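Local structure of ATP-dependent RNA helicase HrpB (Escherichia coli, 6EUD) at residues I491-I503 and L555-L569. The protein hydrolyses ATP to ADP and phosphate as a DExH-box RNA helicase of the DEAH/RHA group and binds single-stranded RNA. Sequence-based numbering, arbitrary orientation.
Sequences IAPLLAGAFADRI and LLVDIDELVQRCPQL. With EDO (1,2-ethanediol), chain C.
Ala492, Pro493 and Ala496 present the side of helix 491-498 that meets helix 559-565, the two axes approaching to 10.2 Å at a crossing angle of -65°. Leu562 CB points along the interface rather than into it, but with CG anti to the backbone N (chi1 -167°) CD1 comes to lie 3.8 Å from Ala496 CB, against the carbonyl O of Ala492. At the N-terminal end of helix 491-498 the partners are Leu555, in strand 554-556, and Val557: Leu555 CD2 reaches Ile491 CG2 at 3.5 Å, and Val557 CG1 meets the Ala492 methyl. Leu495 CD1 rests on Leu555 CB. Pro493 CB lies 3.8 Å above the centre of the Arg565 guanidinium, a placement made possible by a bend at chi2 (54°) that folds the arginine back over the proline. Cys566 SG touches the same CB.

Strand 554-556 belongs to a curled, mostly antiparallel sheet beginning at strand 503-506, consistent with the OB-fold domain of DEAH/RHA helicases. Helix 491-498 leads into this sheet while Ile491, Leu494 and Leu495 also pack on helices 421-429 and 433-447, so it sits between the helical region and the sheet. In the 3-10 segment that follows helix 559-565, Leu569 touches two residues, CD1 meeting Ile503 CD1 at 3.7 Å and CD2 the Ala500 methyl at 3.8 Å.

Asp501 points its carboxylate elsewhere: OD2 accepts a 2.9 Å hydrogen bond from ethanediol O2 and forms a salt bridge with Arg422. With an alanine here, Arg422 would probably lose its carboxylate mate while remaining close to the like-charged Arg502. Helix 559-565 is capped by Asp558, whose OD2 receives Glu561 N through its anti lone pair.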
ATOM      1  N   ILE A 491       9.657  24.638  17.269  1.00 38.99           N
ATOM      2  CA  ILE A 491       8.774  23.686  16.614  1.00 39.30           C
ATOM      3  C   ILE A 491       9.123  23.492  15.145  1.00 43.51           C
ATOM      4  O   ILE A 491       9.283  22.353  14.692  1.00 42.84           O
ATOM      5  CB  ILE A 491       7.310  24.128  16.704  1.00 40.64           C
ATOM      6  CG1 ILE A 491       6.872  24.281  18.161  1.00 38.03           C
ATOM      7  CG2 ILE A 491       6.423  23.148  15.972  1.00 41.44           C
ATOM      8  CD1 ILE A 491       5.463  24.779  18.320  1.00 35.42           C
ATOM      9  N   ALA A 492       9.247  24.602  14.415  1.00 43.44           N
ATOM     10  CA  ALA A 492       9.414  24.556  12.954  1.00 38.15           C
ATOM     11  C   ALA A 492      10.586  23.676  12.488  1.00 35.51           C
ATOM     12  O   ALA A 492      10.393  22.847  11.624  1.00 41.16           O
ATOM     13  CB  ALA A 492       9.554  25.968  12.373  1.00 30.52           C
ATOM     14  N   PRO A 493      11.796  23.845  13.044  1.00 38.25           N
ATOM     15  CA  PRO A 493      12.842  22.945  12.530  1.00 40.84           C
ATOM     16  C   PRO A 493      12.630  21.458  12.884  1.00 42.45           C
ATOM     17  O   PRO A 493      12.979  20.596  12.077  1.00 45.91           O
ATOM     18  CB  PRO A 493      14.118  23.491  13.167  1.00 39.26           C
ATOM     19  CG  PRO A 493      13.647  24.248  14.375  1.00 41.48           C
ATOM     20  CD  PRO A 493      12.317  24.813  14.027  1.00 39.21           C
ATOM     21  N   LEU A 494      12.043  21.161  14.038  1.00 39.04           N
ATOM     22  CA  LEU A 494      11.667  19.779  14.377  1.00 37.33           C
ATOM     23  C   LEU A 494      10.659  19.183  13.387  1.00 36.90           C
ATOM     24  O   LEU A 494      10.798  18.043  12.933  1.00 41.11           O
ATOM     25  CB  LEU A 494      11.088  19.733  15.789  1.00 37.33           C
ATOM     26  CG  LEU A 494      12.094  20.033  16.903  1.00 36.52           C
ATOM     27  CD1 LEU A 494      11.345  20.327  18.175  1.00 35.04           C
ATOM     28  CD2 LEU A 494      13.028  18.855  17.099  1.00 36.63           C
ATOM     29  N   LEU A 495       9.639  19.961  13.060  1.00 31.85           N
ATOM     30  CA  LEU A 495       8.663  19.551  12.073  1.00 38.62           C
ATOM     31  C   LEU A 495       9.268  19.390  10.686  1.00 41.78           C
ATOM     32  O   LEU A 495       8.984  18.417   9.984  1.00 44.63           O
ATOM     33  CB  LEU A 495       7.530  20.565  11.989  1.00 40.14           C
ATOM     34  CG  LEU A 495       6.319  20.458  12.897  1.00 38.17           C
ATOM     35  CD1 LEU A 495       5.215  21.350  12.319  1.00 35.87           C
ATOM     36  CD2 LEU A 495       5.843  19.017  13.054  1.00 34.49           C
ATOM     37  N   ALA A 496      10.077  20.372  10.298  1.00 40.98           N
ATOM     38  CA  ALA A 496      10.740  20.394   8.995  1.00 42.27           C
ATOM     39  C   ALA A 496      11.432  19.071   8.678  1.00 44.34           C
ATOM     40  O   ALA A 496      11.367  18.605   7.550  1.00 49.93           O
ATOM     41  CB  ALA A 496      11.754  21.543   8.927  1.00 39.46           C
ATOM     42  N   GLY A 497      12.080  18.467   9.673  1.00 38.58           N
ATOM     43  CA  GLY A 497      12.773  17.209   9.471  1.00 37.57           C
ATOM     44  C   GLY A 497      11.832  16.053   9.171  1.00 40.96           C
ATOM     45  O   GLY A 497      12.015  15.329   8.188  1.00 45.30           O
ATOM     46  N   ALA A 498      10.801  15.902  10.001  1.00 33.51           N
ATOM     47  CA  ALA A 498       9.924  14.746   9.922  1.00 32.91           C
ATOM     48  C   ALA A 498       8.760  14.920   8.939  1.00 32.05           C
ATOM     49  O   ALA A 498       8.107  13.946   8.584  1.00 32.70           O
ATOM     50  CB  ALA A 498       9.390  14.416  11.306  1.00 25.57           C
ATOM     51  N   PHE A 499       8.492  16.149   8.510  1.00 29.79           N
ATOM     52  CA  PHE A 499       7.398  16.400   7.578  1.00 29.67           C
ATOM     53  C   PHE A 499       7.815  17.297   6.422  1.00 36.06           C
ATOM     54  O   PHE A 499       7.027  18.121   5.965  1.00 39.03           O
ATOM     55  CB  PHE A 499       6.220  17.027   8.311  1.00 29.80           C
ATOM     56  CG  PHE A 499       5.705  16.192   9.448  1.00 32.61           C
ATOM     57  CD1 PHE A 499       6.228  16.330  10.725  1.00 31.66           C
ATOM     58  CD2 PHE A 499       4.714  15.248   9.235  1.00 31.51           C
ATOM     59  CE1 PHE A 499       5.750  15.555  11.763  1.00 29.75           C
ATOM     60  CE2 PHE A 499       4.233  14.461  10.274  1.00 28.06           C
ATOM     61  CZ  PHE A 499       4.744  14.618  11.535  1.00 28.74           C
ATOM     62  N   ALA A 500       9.052  17.143   5.953  1.00 37.85           N
ATOM     63  CA  ALA A 500       9.583  17.977   4.867  1.00 35.15           C
ATOM     64  C   ALA A 500       8.719  17.938   3.595  1.00 35.05           C
ATOM     65  O   ALA A 500       8.549  18.948   2.920  1.00 38.29           O
ATOM     66  CB  ALA A 500      10.994  17.558   4.544  1.00 31.60           C
ATOM     67  N   ASP A 501       8.187  16.761   3.273  1.00 34.89           N
ATOM     68  CA  ASP A 501       7.316  16.576   2.118  1.00 34.87           C
ATOM     69  C   ASP A 501       5.962  17.267   2.299  1.00 40.28           C
ATOM     70  O   ASP A 501       5.168  17.343   1.352  1.00 41.09           O
ATOM     71  CB  ASP A 501       7.092  15.085   1.867  1.00 31.45           C
ATOM     72  CG  ASP A 501       6.603  14.358   3.112  1.00 30.82           C
ATOM     73  OD1 ASP A 501       7.007  14.752   4.219  1.00 37.96           O
ATOM     74  OD2 ASP A 501       5.823  13.395   3.010  1.00 30.53           O
ATOM     75  N   ARG A 502       5.684  17.745   3.514  1.00 38.50           N
ATOM     76  CA  ARG A 502       4.402  18.396   3.768  1.00 36.84           C
ATOM     77  C   ARG A 502       4.561  19.878   4.066  1.00 35.70           C
ATOM     78  O   ARG A 502       3.638  20.508   4.563  1.00 41.25           O
ATOM     79  CB  ARG A 502       3.670  17.701   4.907  1.00 34.21           C
ATOM     80  CG  ARG A 502       3.412  16.256   4.598  1.00 31.54           C
ATOM     81  CD  ARG A 502       2.687  15.562   5.716  1.00 32.22           C
ATOM     82  NE  ARG A 502       2.530  14.146   5.411  1.00 34.42           N
ATOM     83  CZ  ARG A 502       2.075  13.256   6.280  1.00 37.59           C
ATOM     84  NH1 ARG A 502       1.747  13.630   7.514  1.00 41.19           N
ATOM     85  NH2 ARG A 502       1.956  11.992   5.919  1.00 34.12           N
ATOM     86  N   ILE A 503       5.736  20.422   3.767  1.00 38.58           N
ATOM     87  CA  ILE A 503       5.923  21.866   3.671  1.00 43.70           C
ATOM     88  C   ILE A 503       5.012  22.428   2.584  1.00 53.94           C
ATOM     89  O   ILE A 503       4.980  21.908   1.469  1.00 58.06           O
ATOM     90  CB  ILE A 503       7.363  22.208   3.344  1.00 39.86           C
ATOM     91  CG1 ILE A 503       8.254  21.874   4.546  1.00 39.41           C
ATOM     92  CG2 ILE A 503       7.471  23.663   2.917  1.00 35.59           C
ATOM     93  CD1 ILE A 503       9.743  21.982   4.270  1.00 36.92           C
ATOM     94  N   LEU A 555       1.532  24.659  10.787  1.00 45.37           N
ATOM     95  CA  LEU A 555       2.335  25.661  11.466  1.00 49.95           C
ATOM     96  C   LEU A 555       2.832  26.652  10.428  1.00 46.71           C
ATOM     97  O   LEU A 555       3.192  26.254   9.305  1.00 45.56           O
ATOM     98  CB  LEU A 555       3.513  25.012  12.207  1.00 50.35           C
ATOM     99  CG  LEU A 555       4.212  25.947  13.199  1.00 56.45           C
ATOM    100  CD1 LEU A 555       3.402  26.054  14.490  1.00 48.75           C
ATOM    101  CD2 LEU A 555       5.650  25.513  13.465  1.00 55.99           C
ATOM    102  N   LEU A 556       2.827  27.933  10.784  1.00 48.31           N
ATOM    103  CA  LEU A 556       3.341  28.957   9.892  1.00 57.72           C
ATOM    104  C   LEU A 556       4.835  29.072  10.095  1.00 56.12           C
ATOM    105  O   LEU A 556       5.330  29.024  11.218  1.00 54.69           O
ATOM    106  CB  LEU A 556       2.648  30.306  10.114  1.00 59.46           C
ATOM    107  CG  LEU A 556       3.012  31.196  11.298  1.00 64.16           C
ATOM    108  CD1 LEU A 556       4.121  32.173  10.946  1.00 64.18           C
ATOM    109  CD2 LEU A 556       1.771  31.957  11.776  1.00 70.45           C
ATOM    110  N   VAL A 557       5.553  29.195   8.988  1.00 57.24           N
ATOM    111  CA  VAL A 557       6.999  29.287   9.010  1.00 57.35           C
ATOM    112  C   VAL A 557       7.460  30.452   8.150  1.00 63.78           C
ATOM    113  O   VAL A 557       6.901  30.719   7.086  1.00 67.90           O
ATOM    114  CB  VAL A 557       7.657  27.990   8.509  1.00 54.76           C
ATOM    115  CG1 VAL A 557       7.324  26.839   9.438  1.00 54.50           C
ATOM    116  CG2 VAL A 557       7.204  27.671   7.108  1.00 45.58           C
ATOM    117  N   ASP A 558       8.461  31.171   8.632  1.00 66.31           N
ATOM    118  CA  ASP A 558       9.174  32.100   7.780  1.00 68.41           C
ATOM    119  C   ASP A 558      10.167  31.260   6.981  1.00 65.17           C
ATOM    120  O   ASP A 558      11.082  30.656   7.546  1.00 66.21           O
ATOM    121  CB  ASP A 558       9.860  33.187   8.608  1.00 75.30           C
ATOM    122  CG  ASP A 558      10.528  34.239   7.748  1.00 80.35           C
ATOM    123  OD1 ASP A 558       9.971  35.354   7.623  1.00 86.97           O
ATOM    124  OD2 ASP A 558      11.613  33.952   7.203  1.00 77.91           O
ATOM    125  N   ILE A 559       9.964  31.190   5.672  1.00 59.92           N
ATOM    126  CA  ILE A 559      10.694  30.229   4.864  1.00 59.41           C
ATOM    127  C   ILE A 559      12.174  30.548   4.836  1.00 59.29           C
ATOM    128  O   ILE A 559      13.002  29.645   4.720  1.00 57.16           O
ATOM    129  CB  ILE A 559      10.141  30.160   3.408  1.00 64.31           C
ATOM    130  CG1 ILE A 559      10.741  28.972   2.650  1.00 57.74           C
ATOM    131  CG2 ILE A 559      10.355  31.485   2.663  1.00 67.27           C
ATOM    132  CD1 ILE A 559      10.518  27.644   3.313  1.00 54.54           C
ATOM    133  N   ASP A 560      12.505  31.828   4.969  1.00 64.71           N
ATOM    134  CA  ASP A 560      13.896  32.269   4.931  1.00 71.43           C
ATOM    135  C   ASP A 560      14.665  31.767   6.152  1.00 71.70           C
ATOM    136  O   ASP A 560      15.818  31.340   6.037  1.00 71.15           O
ATOM    137  CB  ASP A 560      13.963  33.794   4.838  1.00 80.31           C
ATOM    138  CG  ASP A 560      13.350  34.323   3.553  1.00 85.56           C
ATOM    139  OD1 ASP A 560      13.958  34.124   2.475  1.00 87.92           O
ATOM    140  OD2 ASP A 560      12.254  34.920   3.622  1.00 85.89           O
ATOM    141  N   GLU A 561      14.020  31.818   7.311  1.00 69.87           N
ATOM    142  CA  GLU A 561      14.586  31.260   8.524  1.00 67.20           C
ATOM    143  C   GLU A 561      14.756  29.766   8.404  1.00 60.26           C
ATOM    144  O   GLU A 561      15.785  29.219   8.786  1.00 58.59           O
ATOM    145  CB  GLU A 561      13.693  31.552   9.711  1.00 70.40           C
ATOM    146  CG  GLU A 561      13.081  32.887   9.656  1.00 76.56           C
ATOM    147  CD  GLU A 561      12.878  33.464  11.021  1.00 83.72           C
ATOM    148  OE1 GLU A 561      12.700  32.677  11.975  1.00 85.89           O
ATOM    149  OE2 GLU A 561      12.881  34.704  11.133  1.00 85.20           O
ATOM    150  N   LEU A 562      13.724  29.108   7.891  1.00 58.39           N
ATOM    151  CA  LEU A 562      13.685  27.654   7.871  1.00 60.08           C
ATOM    152  C   LEU A 562      14.768  27.094   6.976  1.00 59.94           C
ATOM    153  O   LEU A 562      15.478  26.162   7.351  1.00 63.63           O
ATOM    154  CB  LEU A 562      12.315  27.157   7.414  1.00 64.13           C
ATOM    155  CG  LEU A 562      12.044  25.671   7.644  1.00 64.02           C
ATOM    156  CD1 LEU A 562      12.178  25.321   9.125  1.00 64.62           C
ATOM    157  CD2 LEU A 562      10.668  25.301   7.114  1.00 60.94           C
ATOM    158  N   VAL A 563      14.894  27.674   5.792  1.00 59.04           N
ATOM    159  CA  VAL A 563      15.896  27.243   4.827  1.00 57.23           C
ATOM    160  C   VAL A 563      17.295  27.535   5.363  1.00 57.81           C
ATOM    161  O   VAL A 563      18.246  26.789   5.125  1.00 56.96           O
ATOM    162  CB  VAL A 563      15.690  27.947   3.470  1.00 54.72           C
ATOM    163  CG1 VAL A 563      16.877  27.710   2.563  1.00 53.27           C
ATOM    164  CG2 VAL A 563      14.392  27.488   2.838  1.00 45.15           C
ATOM    165  N   GLN A 564      17.409  28.627   6.104  1.00 59.01           N
ATOM    166  CA  GLN A 564      18.668  28.960   6.733  1.00 65.33           C
ATOM    167  C   GLN A 564      18.955  27.985   7.874  1.00 66.65           C
ATOM    168  O   GLN A 564      20.080  27.511   8.023  1.00 68.72           O
ATOM    169  CB  GLN A 564      18.649  30.405   7.235  1.00 69.98           C
ATOM    170  CG  GLN A 564      19.450  31.369   6.370  1.00 75.32           C
ATOM    171  CD  GLN A 564      20.947  31.117   6.456  1.00 77.85           C
ATOM    172  OE1 GLN A 564      21.556  31.302   7.512  1.00 82.95           O
ATOM    173  NE2 GLN A 564      21.544  30.680   5.349  1.00 71.49           N
ATOM    174  N   ARG A 565      17.927  27.682   8.661  1.00 65.41           N
ATOM    175  CA  ARG A 565      18.046  26.754   9.781  1.00 64.38           C
ATOM    176  C   ARG A 565      18.255  25.319   9.298  1.00 61.42           C
ATOM    177  O   ARG A 565      18.957  24.533   9.940  1.00 60.59           O
ATOM    178  CB  ARG A 565      16.799  26.850  10.670  1.00 69.15           C
ATOM    179  CG  ARG A 565      16.733  25.843  11.805  1.00 74.38           C
ATOM    180  CD  ARG A 565      17.987  25.884  12.664  1.00 80.94           C
ATOM    181  NE  ARG A 565      17.831  25.164  13.928  1.00 84.21           N
ATOM    182  CZ  ARG A 565      17.873  23.839  14.051  1.00 81.80           C
ATOM    183  NH1 ARG A 565      18.043  23.072  12.980  1.00 74.49           N
ATOM    184  NH2 ARG A 565      17.730  23.280  15.249  1.00 84.76           N
ATOM    185  N   CYS A 566      17.654  24.994   8.153  1.00 58.15           N
ATOM    186  CA  CYS A 566      17.656  23.637   7.616  1.00 55.48           C
ATOM    187  C   CYS A 566      18.008  23.645   6.132  1.00 60.35           C
ATOM    188  O   CYS A 566      17.138  23.421   5.277  1.00 58.55           O
ATOM    189  CB  CYS A 566      16.288  22.966   7.816  1.00 53.47           C
ATOM    190  SG  CYS A 566      15.536  23.120   9.474  1.00 61.13           S
ATOM    191  N   PRO A 567      19.293  23.894   5.823  1.00 64.90           N
ATOM    192  CA  PRO A 567      19.776  24.061   4.446  1.00 63.14           C
ATOM    193  C   PRO A 567      19.531  22.844   3.569  1.00 63.10           C
ATOM    194  O   PRO A 567      19.430  22.985   2.354  1.00 65.92           O
ATOM    195  CB  PRO A 567      21.283  24.305   4.626  1.00 65.60           C
ATOM    196  CG  PRO A 567      21.623  23.724   5.978  1.00 66.01           C
ATOM    197  CD  PRO A 567      20.392  23.977   6.809  1.00 67.34           C
ATOM    198  N   GLN A 568      19.427  21.670   4.181  1.00 63.55           N
ATOM    199  CA  GLN A 568      19.272  20.427   3.438  1.00 61.19           C
ATOM    200  C   GLN A 568      17.902  20.343   2.761  1.00 60.66           C
ATOM    201  O   GLN A 568      17.712  19.540   1.856  1.00 65.54           O
ATOM    202  CB  GLN A 568      19.482  19.222   4.360  1.00 65.79           C
ATOM    203  CG  GLN A 568      18.418  19.074   5.478  1.00 94.17           C
ATOM    204  CD  GLN A 568      18.638  19.996   6.682  1.00 86.26           C
ATOM    205  OE1 GLN A 568      19.580  20.785   6.711  1.00 85.43           O
ATOM    206  NE2 GLN A 568      17.766  19.888   7.680  1.00 80.45           N
ATOM    207  N   LEU A 569      16.952  21.170   3.191  1.00 58.89           N
ATOM    208  CA  LEU A 569      15.631  21.217   2.556  1.00 55.42           C
ATOM    209  C   LEU A 569      15.694  21.642   1.092  1.00 59.35           C
ATOM    210  O   LEU A 569      14.844  21.271   0.290  1.00 61.39           O
ATOM    211  CB  LEU A 569      14.703  22.178   3.299  1.00 51.78           C
ATOM    212  CG  LEU A 569      14.205  21.719   4.670  1.00 57.68           C
ATOM    213  CD1 LEU A 569      13.242  22.740   5.252  1.00 56.91           C
ATOM    214  CD2 LEU A 569      13.560  20.340   4.580  1.00 59.53           C
TER
HETATM  215  C1  EDO C 902       8.329  11.442   0.625  1.00 56.79           C
HETATM  216  O1  EDO C 902       8.061  10.090   0.898  1.00 52.09           O
HETATM  217  C2  EDO C 902       7.206  12.045  -0.233  1.00 60.52           C
HETATM  218  O2  EDO C 902       5.935  12.012   0.447  1.00 59.61           O